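Local coordinates for protein phiAB6 tailspike (Unidentified phage, PDB 5JS4) that fragments the exopolysaccharide of Acinetobacter baumannii, acting as the trimeric beta-helical tailspike of a bacteriophage, at residues A[265-270]-A[274-279]; A[342-345]-A[351-354]; A[418-421]-A[427-430]; A[619-622]-A[627-630]. All blocks are in the same frame, centred on the assembly; numbering follows the deposited sequence.

In the fold
Three of the four contacts belong to the right-handed parallel beta-helix and follow one another along the chain. Interaction 1 lies at its N-terminal end, where a helix packs on an early strand; interactions 2 and 3 lie further along, each joining two faces of the solenoid across its hydrophobic interior, with centres about 16 Å apart. The centres of interactions 1 and 2 are about 20 Å apart. Interaction 4 stands alone in a C-terminal region of antiparallel strands, its centre about 69 Å from that of interaction 3 and about 93 Å from that of interaction 1. Interaction 2 includes Arg343, which bonds malonic acid, probably from the crystallisation liquor.

Interaction 1: residues A[265-270]-A[274-279]; sequences AYCDSA and QNLYLG
Tyr266 reaches from helix 260-268 to strand 275-277. Its CB points toward the strand, and with CG trans to the backbone N (chi1 -179°) the ring is sent over Leu276. Tyr266 CG lies 4.2 Å from Leu276 CD1, Tyr266 CD1 3.9 Å from Leu276 CG, and Tyr266 CE1 3.4 Å from Leu276 CA. Leu276 CG thus sits over one ring face, toward the rim, in a CH-pi contact with a centroid distance of 4.2 Å. In pectate lyase-like beta-helices, a short helix often closes the N-terminal end; helix 260-268 packs here on a strand near that end, paired in parallel with strand 296-298. Tyr266 CZ meets Asn275 O, and at the tip Tyr266 OH donates to that oxygen across 2.6 Å, in the carbonyl plane and on a lone pair, with a C=O...donor angle of 143°. The same hydroxyl meets the edge of the Tyr277 ring, 3.4 Å from Tyr277 CD1, while Phe249 brings its own ring against that of Tyr266. The next residue along the helix, Cys267, rests SG 3.7 Å from Leu276 CD1. Just before the strand, Gln274 NE2 bonds to Gly313 O and Thr341 OG1 of a neighbouring subunit.

Interaction 2: residues A[342-345]-A[351-354]; sequences ARCS and QVSF
Val352 and Phe354 of segment 351-354 meet Cys344 and Ala342 of strand 340-345, alternate residues paired by side chains alone. Val352 comes first. Its CB lies 4.1 Å from Cys344 SG and its CG1 4.2 Å from the same sulfur, a loose apolar touch. With SG trans to the backbone N (chi1 -174°), the cysteine extends its sulfur toward the valine, which also packs on Val317 of strand 313-318. Both partners face the interior of the parallel beta-helix, where the chain leaves one face along strand 340-345, turns, and enters another along strand 353-358. Ser353 follows with its side chain directed away from strand 340-345, and its OG bonds to Asn374 N. Phe354 then turns back inward. Ala342 CB stands over one face of its ring in a CH-pi contact, 3.9 Å from the centroid and 29° off the normal, and is closest to Phe354 CZ at 3.5 Å. The rings of Phe330 and Phe372 meet the same phenylalanine. Arg343 points away from the core: its NE donates to Ser345 OG, itself bonded to Asp316, over 2.9 Å, nearly straight at 168° and in the guanidinium plane, while NH1 bonds to a malonic acid molecule, probably from the crystallisation liquor.

Interaction 3: residues A[418-421]-A[427-430]; sequences IYFQ and AMIF
The ring of Phe420 is flanked on both faces. Over the centre of one lies Ala427 CB, 3.4 Å from the centroid and only 8° off the ring normal, a CH-pi contact made by a methyl group set squarely on the ring. The opposite face carries Ile418 CG2, 3.3 Å above the plane but offset toward the rim, so a residue of the same strand backs the ring that Ala427 meets from across the contact. Farther out, Phe420 CE1 comes within 3.3 Å of Ala427 O, and Phe420 CZ is 3.8 Å from Met428 CG. The Met428 side chain crosses that of Phe420 at about a right angle.

Phe420 CB points toward segment 427-430, and CG stands opposite the carbonyl carbon (chi1 -60°), which carries the ring to Ala427, the residue where the chain turns a corner. The side chains that meet are all apolar. Leu392, Ile442 and Met447 also pack on Phe420, and Met428 touches Ile400 and Ile451, residues of the strands on the two sides of its own. Tyr419, between the two inward residues of its strand, bonds through OH to Glu445 OE1 and also packs on Val383 of a neighbouring subunit. Inward residues from different faces meeting in a hydrophobic interior, stacked with apolar residues of adjacent coils, are characteristic of the parallel beta-helix.

Interaction 4: residues A[619-622]-A[627-630]; sequences STPQ and WKIV
A bridging water and a small patch of aliphatic packing join Pro621 and Gln622 to Lys628 and Ile629, in the C-terminal part of the tailspike beyond the beta-helix. Segment 619-622 is a loop that leads into the short strand 623-624; that strand pairs antiparallel with strand 627-633, so 619-622 approaches the open end of a tight beta-hairpin, alongside the beginning of its second strand. The closest CA atoms, those of Gln622 and Lys628, are 6.0 Å apart, and a water fills in between the backbones.

Pro621, which is solvent-exposed, places CB 4.1 Å from Lys628 CD. The lysine side chain sets CG between its backbone N and carbonyl carbon (chi1 65°) and then runs fully extended, so the methylenes rather than the ammonium group pass the proline. Next to it, Gln622 O lies 3.4 Å from Lys628 CB, and it also receives a CA-H...O contact from Lys628 CA at 3.6 Å.

Neighbouring residues fix the two sides separately. Gln622 OE1 bonds to Thr613 N and its side chain packs on Leu612, while Trp627 turns away from the loop, with NE1 bonded to Ala692 O and its ring edge-to-face with Phe715. Ile629 packs on Leu612, Tyr614, Phe711 and Val713. The remaining link is the water, which donates to Gln622 O at 2.7 Å and accepts from Ile629 N at 2.9 Å.

Interaction 1: residues A[265-270]-A[274-279]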
loop_
_atom_site.group_PDB
_atom_site.type_symbol
_atom_site.label_atom_id
_atom_site.label_comp_id
_atom_site.label_asym_id
_atom_site.label_seq_id
_atom_site.Cartn_x
_atom_site.Cartn_y
_atom_site.Cartn_z
ATOM N N ALA A 265 6.511 31.376 31.145
ATOM C CA ALA A 265 5.472 31.641 32.139
ATOM C C ALA A 265 4.216 30.826 31.846
ATOM O O ALA A 265 3.596 30.274 32.756
ATOM C CB ALA A 265 5.144 33.125 32.180
ATOM N N TYR A 266 3.852 30.743 30.570
ATOM C CA TYR A 266 2.727 29.915 30.148
ATOM C C TYR A 266 2.920 28.463 30.590
ATOM O O TYR A 266 2.017 27.853 31.164
ATOM C CB TYR A 266 2.567 29.972 28.627
ATOM C CG TYR A 266 1.407 29.155 28.109
ATOM C CD1 TYR A 266 1.477 27.766 28.051
ATOM C CD2 TYR A 266 0.237 29.771 27.680
ATOM C CE1 TYR A 266 0.413 27.017 27.594
ATOM C CE2 TYR A 266 -0.829 29.029 27.208
ATOM C CZ TYR A 266 -0.733 27.651 27.170
ATOM O OH TYR A 266 -1.783 26.907 26.703
ATOM N N CYS A 267 4.100 27.919 30.310
ATOM C CA CYS A 267 4.395 26.519 30.614
ATOM C C CYS A 267 4.531 26.250 32.113
ATOM O O CYS A 267 4.327 25.122 32.557
ATOM C CB CYS A 267 5.656 26.069 29.878
ATOM S SG CYS A 267 5.479 26.116 28.080
ATOM N N ASP A 268 4.875 27.284 32.881
ATOM C CA ASP A 268 5.000 27.172 34.337
ATOM C C ASP A 268 3.680 27.429 35.069
ATOM O O ASP A 268 3.577 27.169 36.270
ATOM C CB ASP A 268 6.053 28.158 34.853
ATOM C CG ASP A 268 7.455 27.845 34.358
ATOM O OD1 ASP A 268 7.677 26.770 33.761
ATOM O OD2 ASP A 268 8.344 28.689 34.577
ATOM N N SER A 269 2.676 27.932 34.351
ATOM C CA SER A 269 1.408 28.336 34.960
ATOM C C SER A 269 0.536 27.156 35.369
ATOM O O SER A 269 0.480 26.144 34.674
ATOM C CB SER A 269 0.614 29.221 33.991
ATOM O OG SER A 269 -0.684 29.489 34.497
ATOM N N ALA A 270 -0.170 27.322 36.485
ATOM C CA ALA A 270 -1.157 26.349 36.961
ATOM C C ALA A 270 -2.457 26.368 36.155
ATOM O O ALA A 270 -3.298 25.487 36.318
ATOM C CB ALA A 270 -1.474 26.622 38.421
ATOM N N GLN A 274 -2.957 21.030 28.338
ATOM C CA GLN A 274 -1.988 20.093 27.768
ATOM C C GLN A 274 -0.982 20.749 26.832
ATOM O O GLN A 274 0.171 20.332 26.785
ATOM C CB GLN A 274 -2.699 18.984 26.987
ATOM C CG GLN A 274 -3.419 17.950 27.838
ATOM C CD GLN A 274 -3.738 16.682 27.061
ATOM O OE1 GLN A 274 -3.142 16.409 26.015
ATOM N NE2 GLN A 274 -4.668 15.894 27.579
ATOM N N ASN A 275 -1.435 21.744 26.070
ATOM C CA ASN A 275 -0.628 22.355 25.021
ATOM C C ASN A 275 -0.417 23.841 25.231
ATOM O O ASN A 275 -1.214 24.501 25.906
ATOM C CB ASN A 275 -1.295 22.145 23.655
ATOM C CG ASN A 275 -1.550 20.681 23.335
ATOM O OD1 ASN A 275 -2.608 20.320 22.810
ATOM N ND2 ASN A 275 -0.589 19.832 23.649
ATOM N N LEU A 276 0.677 24.345 24.658
ATOM C CA LEU A 276 0.907 25.774 24.509
ATOM C C LEU A 276 0.251 26.239 23.214
ATOM O O LEU A 276 0.383 25.582 22.181
ATOM C CB LEU A 276 2.408 26.083 24.499
ATOM C CG LEU A 276 2.809 27.563 24.370
ATOM C CD1 LEU A 276 4.077 27.871 25.154
ATOM C CD2 LEU A 276 2.989 27.982 22.917
ATOM N N TYR A 277 -0.459 27.363 23.288
ATOM C CA TYR A 277 -1.146 27.951 22.138
ATOM C C TYR A 277 -0.624 29.346 21.842
ATOM O O TYR A 277 -0.289 30.106 22.753
ATOM C CB TYR A 277 -2.656 28.015 22.390
ATOM C CG TYR A 277 -3.267 26.650 22.534
ATOM C CD1 TYR A 277 -3.334 26.031 23.775
ATOM C CD2 TYR A 277 -3.743 25.956 21.426
ATOM C CE1 TYR A 277 -3.875 24.769 23.916
ATOM C CE2 TYR A 277 -4.283 24.691 21.554
ATOM C CZ TYR A 277 -4.345 24.101 22.802
ATOM O OH TYR A 277 -4.876 22.838 22.938
ATOM N N LEU A 278 -0.557 29.674 20.557
ATOM C CA LEU A 278 -0.265 31.033 20.126
ATOM C C LEU A 278 -1.560 31.820 19.983
ATOM O O LEU A 278 -2.635 31.238 19.824
ATOM C CB LEU A 278 0.476 31.022 18.793
ATOM C CG LEU A 278 1.773 30.216 18.739
ATOM C CD1 LEU A 278 2.388 30.341 17.355
ATOM C CD2 LEU A 278 2.765 30.659 19.810
ATOM N N GLY A 279 -1.451 33.143 20.052
ATOM C CA GLY A 279 -2.581 34.033 19.787
ATOM C C GLY A 279 -2.940 34.052 18.314
ATOM O O GLY A 279 -2.251 33.446 17.494
#

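Interaction 2: residues A[342-345]-A[351-354]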
loop_
_atom_site.group_PDB
_atom_site.type_symbol
_atom_site.label_atom_id
_atom_site.label_comp_id
_atom_site.label_asym_id
_atom_site.label_seq_id
_atom_site.Cartn_x
_atom_site.Cartn_y
_atom_site.Cartn_z
ATOM N N ALA A 342 7.105 27.586 12.043
ATOM C CA ALA A 342 8.234 27.993 12.873
ATOM C C ALA A 342 9.504 28.090 12.048
ATOM O O ALA A 342 9.838 27.171 11.300
ATOM C CB ALA A 342 8.423 27.024 14.026
ATOM N N ARG A 343 10.205 29.215 12.190
ATOM C CA ARG A 343 11.451 29.451 11.481
ATOM C C ARG A 343 12.567 29.829 12.443
ATOM O O ARG A 343 12.316 30.231 13.584
ATOM C CB ARG A 343 11.275 30.563 10.437
ATOM C CG ARG A 343 10.958 31.938 11.016
ATOM C CD ARG A 343 10.998 33.035 9.963
ATOM N NE ARG A 343 12.364 33.351 9.539
ATOM C CZ ARG A 343 12.962 32.901 8.434
ATOM N NH1 ARG A 343 12.334 32.090 7.585
ATOM N NH2 ARG A 343 14.213 33.271 8.174
ATOM N N CYS A 344 13.798 29.692 11.964
ATOM C CA CYS A 344 14.964 30.229 12.642
ATOM C C CYS A 344 15.558 31.314 11.756
ATOM O O CYS A 344 15.881 31.062 10.592
ATOM C CB CYS A 344 15.998 29.138 12.891
ATOM S SG CYS A 344 17.402 29.693 13.876
ATOM N N SER A 345 15.676 32.520 12.306
ATOM C CA SER A 345 16.244 33.654 11.588
ATOM C C SER A 345 17.690 33.870 12.015
ATOM O O SER A 345 18.008 33.783 13.201
ATOM C CB SER A 345 15.435 34.922 11.872
ATOM O OG SER A 345 14.099 34.793 11.417
ATOM N N GLN A 351 24.048 26.170 14.568
ATOM C CA GLN A 351 23.543 24.874 15.021
ATOM C C GLN A 351 22.396 25.013 16.025
ATOM O O GLN A 351 22.437 24.453 17.124
ATOM C CB GLN A 351 24.678 24.025 15.604
ATOM C CG GLN A 351 25.762 23.694 14.590
ATOM C CD GLN A 351 26.673 22.558 15.029
ATOM O OE1 GLN A 351 26.343 21.787 15.932
ATOM N NE2 GLN A 351 27.823 22.443 14.375
ATOM N N VAL A 352 21.381 25.777 15.639
ATOM C CA VAL A 352 20.182 25.933 16.449
ATOM C C VAL A 352 19.133 24.966 15.916
ATOM O O VAL A 352 18.755 25.041 14.750
ATOM C CB VAL A 352 19.645 27.377 16.400
ATOM C CG1 VAL A 352 18.417 27.522 17.289
ATOM C CG2 VAL A 352 20.723 28.363 16.835
ATOM N N SER A 353 18.687 24.044 16.764
ATOM C CA SER A 353 17.646 23.082 16.392
ATOM C C SER A 353 16.308 23.557 16.951
ATOM O O SER A 353 16.279 24.399 17.847
ATOM C CB SER A 353 18.008 21.690 16.908
ATOM O OG SER A 353 19.144 21.188 16.217
ATOM N N PHE A 354 15.195 23.044 16.420
ATOM C CA PHE A 354 13.888 23.597 16.795
ATOM C C PHE A 354 13.275 22.988 18.054
ATOM O O PHE A 354 13.052 23.703 19.029
ATOM C CB PHE A 354 12.870 23.548 15.646
ATOM C CG PHE A 354 11.506 24.053 16.036
ATOM C CD1 PHE A 354 11.362 25.298 16.643
ATOM C CD2 PHE A 354 10.366 23.289 15.815
ATOM C CE1 PHE A 354 10.118 25.769 17.021
ATOM C CE2 PHE A 354 9.117 23.758 16.189
ATOM C CZ PHE A 354 8.994 24.999 16.795
#

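Interaction 3: residues A[418-421]-A[427-430]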
loop_
_atom_site.group_PDB
_atom_site.type_symbol
_atom_site.label_atom_id
_atom_site.label_comp_id
_atom_site.label_asym_id
_atom_site.label_seq_id
_atom_site.Cartn_x
_atom_site.Cartn_y
_atom_site.Cartn_z
ATOM N N ILE A 418 5.302 14.294 3.733
ATOM C CA ILE A 418 6.366 15.208 4.137
ATOM C C ILE A 418 7.121 15.708 2.915
ATOM O O ILE A 418 7.568 14.914 2.081
ATOM C CB ILE A 418 7.382 14.564 5.102
ATOM C CG1 ILE A 418 6.670 13.835 6.246
ATOM C CG2 ILE A 418 8.318 15.639 5.653
ATOM C CD1 ILE A 418 7.591 12.989 7.101
ATOM N N TYR A 419 7.255 17.029 2.832
ATOM C CA TYR A 419 7.983 17.709 1.770
ATOM C C TYR A 419 9.286 18.239 2.363
ATOM O O TYR A 419 9.274 19.219 3.107
ATOM C CB TYR A 419 7.127 18.865 1.241
ATOM C CG TYR A 419 7.444 19.403 -0.146
ATOM C CD1 TYR A 419 8.712 19.287 -0.723
ATOM C CD2 TYR A 419 6.461 20.068 -0.864
ATOM C CE1 TYR A 419 8.971 19.805 -1.989
ATOM C CE2 TYR A 419 6.709 20.584 -2.120
ATOM C CZ TYR A 419 7.963 20.453 -2.679
ATOM O OH TYR A 419 8.185 20.977 -3.933
ATOM N N PHE A 420 10.395 17.571 2.054
ATOM C CA PHE A 420 11.727 18.037 2.436
ATOM C C PHE A 420 12.309 18.823 1.259
ATOM O O PHE A 420 12.490 18.258 0.178
ATOM C CB PHE A 420 12.663 16.860 2.736
ATOM C CG PHE A 420 12.212 15.953 3.855
ATOM C CD1 PHE A 420 12.604 16.193 5.163
ATOM C CD2 PHE A 420 11.456 14.816 3.588
ATOM C CE1 PHE A 420 12.223 15.344 6.190
ATOM C CE2 PHE A 420 11.073 13.960 4.609
ATOM C CZ PHE A 420 11.459 14.225 5.912
ATOM N N GLN A 421 12.613 20.106 1.457
ATOM C CA GLN A 421 13.147 20.931 0.366
ATOM C C GLN A 421 14.370 21.747 0.771
ATOM O O GLN A 421 14.379 22.402 1.817
ATOM C CB GLN A 421 12.074 21.869 -0.198
ATOM C CG GLN A 421 12.525 22.602 -1.462
ATOM C CD GLN A 421 11.404 23.344 -2.175
ATOM O OE1 GLN A 421 10.291 22.834 -2.318
ATOM N NE2 GLN A 421 11.700 24.550 -2.645
ATOM N N ALA A 427 17.158 14.314 4.820
ATOM C CA ALA A 427 15.765 14.436 5.227
ATOM C C ALA A 427 15.607 13.893 6.645
ATOM O O ALA A 427 15.111 14.589 7.532
ATOM C CB ALA A 427 14.862 13.682 4.266
ATOM N N MET A 428 16.034 12.647 6.841
ATOM C CA MET A 428 15.940 11.977 8.140
ATOM C C MET A 428 17.230 11.233 8.456
ATOM O O MET A 428 17.788 10.558 7.591
ATOM C CB MET A 428 14.782 10.980 8.147
ATOM C CG MET A 428 13.436 11.588 7.807
ATOM S SD MET A 428 12.088 10.400 7.912
ATOM C CE MET A 428 11.979 10.119 9.674
ATOM N N ILE A 429 17.691 11.353 9.700
ATOM C CA ILE A 429 18.852 10.612 10.178
ATOM C C ILE A 429 18.492 9.841 11.441
ATOM O O ILE A 429 18.124 10.433 12.457
ATOM C CB ILE A 429 20.048 11.539 10.488
ATOM C CG1 ILE A 429 20.479 12.298 9.231
ATOM C CG2 ILE A 429 21.219 10.731 11.044
ATOM C CD1 ILE A 429 21.504 13.387 9.484
ATOM N N PHE A 430 18.594 8.519 11.349
ATOM C CA PHE A 430 18.560 7.631 12.499
ATOM C C PHE A 430 19.984 7.137 12.717
ATOM O O PHE A 430 20.539 6.463 11.856
ATOM C CB PHE A 430 17.649 6.432 12.226
ATOM C CG PHE A 430 16.200 6.793 12.033
ATOM C CD1 PHE A 430 15.336 6.845 13.118
ATOM C CD2 PHE A 430 15.697 7.058 10.766
ATOM C CE1 PHE A 430 13.999 7.166 12.949
ATOM C CE2 PHE A 430 14.361 7.381 10.589
ATOM C CZ PHE A 430 13.511 7.435 11.682
#

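Interaction 4: residues A[619-622]-A[627-630]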
loop_
_atom_site.group_PDB
_atom_site.type_symbol
_atom_site.label_atom_id
_atom_site.label_comp_id
_atom_site.label_asym_id
_atom_site.label_seq_id
_atom_site.Cartn_x
_atom_site.Cartn_y
_atom_site.Cartn_z
ATOM N N SER A 619 36.411 -46.392 -17.599
ATOM C CA SER A 619 37.062 -46.855 -16.374
ATOM C C SER A 619 36.052 -47.473 -15.406
ATOM O O SER A 619 36.366 -48.431 -14.698
ATOM C CB SER A 619 37.791 -45.696 -15.692
ATOM O OG SER A 619 38.780 -45.147 -16.545
ATOM N N THR A 620 34.849 -46.905 -15.371
ATOM C CA THR A 620 33.749 -47.438 -14.568
ATOM C C THR A 620 32.480 -47.380 -15.414
ATOM O O THR A 620 32.350 -46.488 -16.248
ATOM C CB THR A 620 33.532 -46.623 -13.280
ATOM O OG1 THR A 620 33.171 -45.277 -13.612
ATOM C CG2 THR A 620 34.793 -46.604 -12.425
ATOM N N PRO A 621 31.549 -48.330 -15.214
ATOM C CA PRO A 621 30.347 -48.308 -16.050
ATOM C C PRO A 621 29.531 -47.037 -15.861
ATOM O O PRO A 621 29.435 -46.507 -14.761
ATOM C CB PRO A 621 29.548 -49.529 -15.575
ATOM C CG PRO A 621 30.516 -50.383 -14.831
ATOM C CD PRO A 621 31.536 -49.452 -14.258
ATOM N N GLN A 622 28.956 -46.541 -16.947
ATOM C CA GLN A 622 28.033 -45.432 -16.860
ATOM C C GLN A 622 26.768 -45.918 -16.158
ATOM O O GLN A 622 26.329 -47.047 -16.365
ATOM C CB GLN A 622 27.709 -44.922 -18.261
ATOM C CG GLN A 622 26.988 -43.595 -18.288
ATOM C CD GLN A 622 26.719 -43.141 -19.701
ATOM O OE1 GLN A 622 25.646 -43.394 -20.241
ATOM N NE2 GLN A 622 27.701 -42.494 -20.320
ATOM N N TRP A 627 20.499 -47.838 -13.206
ATOM C CA TRP A 627 20.749 -48.829 -14.253
ATOM C C TRP A 627 22.140 -48.646 -14.856
ATOM O O TRP A 627 22.600 -47.520 -15.038
ATOM C CB TRP A 627 19.697 -48.736 -15.369
ATOM C CG TRP A 627 18.401 -49.393 -15.015
ATOM C CD1 TRP A 627 18.053 -50.689 -15.253
ATOM C CD2 TRP A 627 17.288 -48.793 -14.351
ATOM N NE1 TRP A 627 16.784 -50.936 -14.785
ATOM C CE2 TRP A 627 16.294 -49.790 -14.218
ATOM C CE3 TRP A 627 17.030 -47.512 -13.850
ATOM C CZ2 TRP A 627 15.062 -49.542 -13.607
ATOM C CZ3 TRP A 627 15.806 -47.266 -13.244
ATOM C CH2 TRP A 627 14.838 -48.283 -13.125
ATOM N N LYS A 628 22.793 -49.765 -15.161
ATOM C CA LYS A 628 24.054 -49.774 -15.908
ATOM C C LYS A 628 24.005 -50.894 -16.933
ATOM O O LYS A 628 23.146 -51.777 -16.856
ATOM C CB LYS A 628 25.258 -49.962 -14.976
ATOM C CG LYS A 628 25.309 -51.302 -14.266
ATOM C CD LYS A 628 26.609 -51.448 -13.492
ATOM C CE LYS A 628 26.671 -52.776 -12.766
ATOM N NZ LYS A 628 27.968 -52.933 -12.054
ATOM N N ILE A 629 24.929 -50.864 -17.886
ATOM C CA ILE A 629 25.018 -51.910 -18.894
ATOM C C ILE A 629 26.290 -52.700 -18.663
ATOM O O ILE A 629 27.374 -52.120 -18.581
ATOM C CB ILE A 629 25.023 -51.352 -20.332
ATOM C CG1 ILE A 629 23.843 -50.396 -20.530
ATOM C CG2 ILE A 629 24.988 -52.504 -21.330
ATOM C CD1 ILE A 629 23.747 -49.781 -21.913
ATOM N N VAL A 630 26.150 -54.018 -18.561
ATOM C CA VAL A 630 27.295 -54.902 -18.390
ATOM C C VAL A 630 27.252 -56.024 -19.414
ATOM O O VAL A 630 26.177 -56.445 -19.853
ATOM C CB VAL A 630 27.362 -55.509 -16.972
ATOM C CG1 VAL A 630 27.511 -54.412 -15.931
ATOM C CG2 VAL A 630 26.140 -56.366 -16.679
HETATM O O HOH W 1 26.514 -48.588 -18.586
#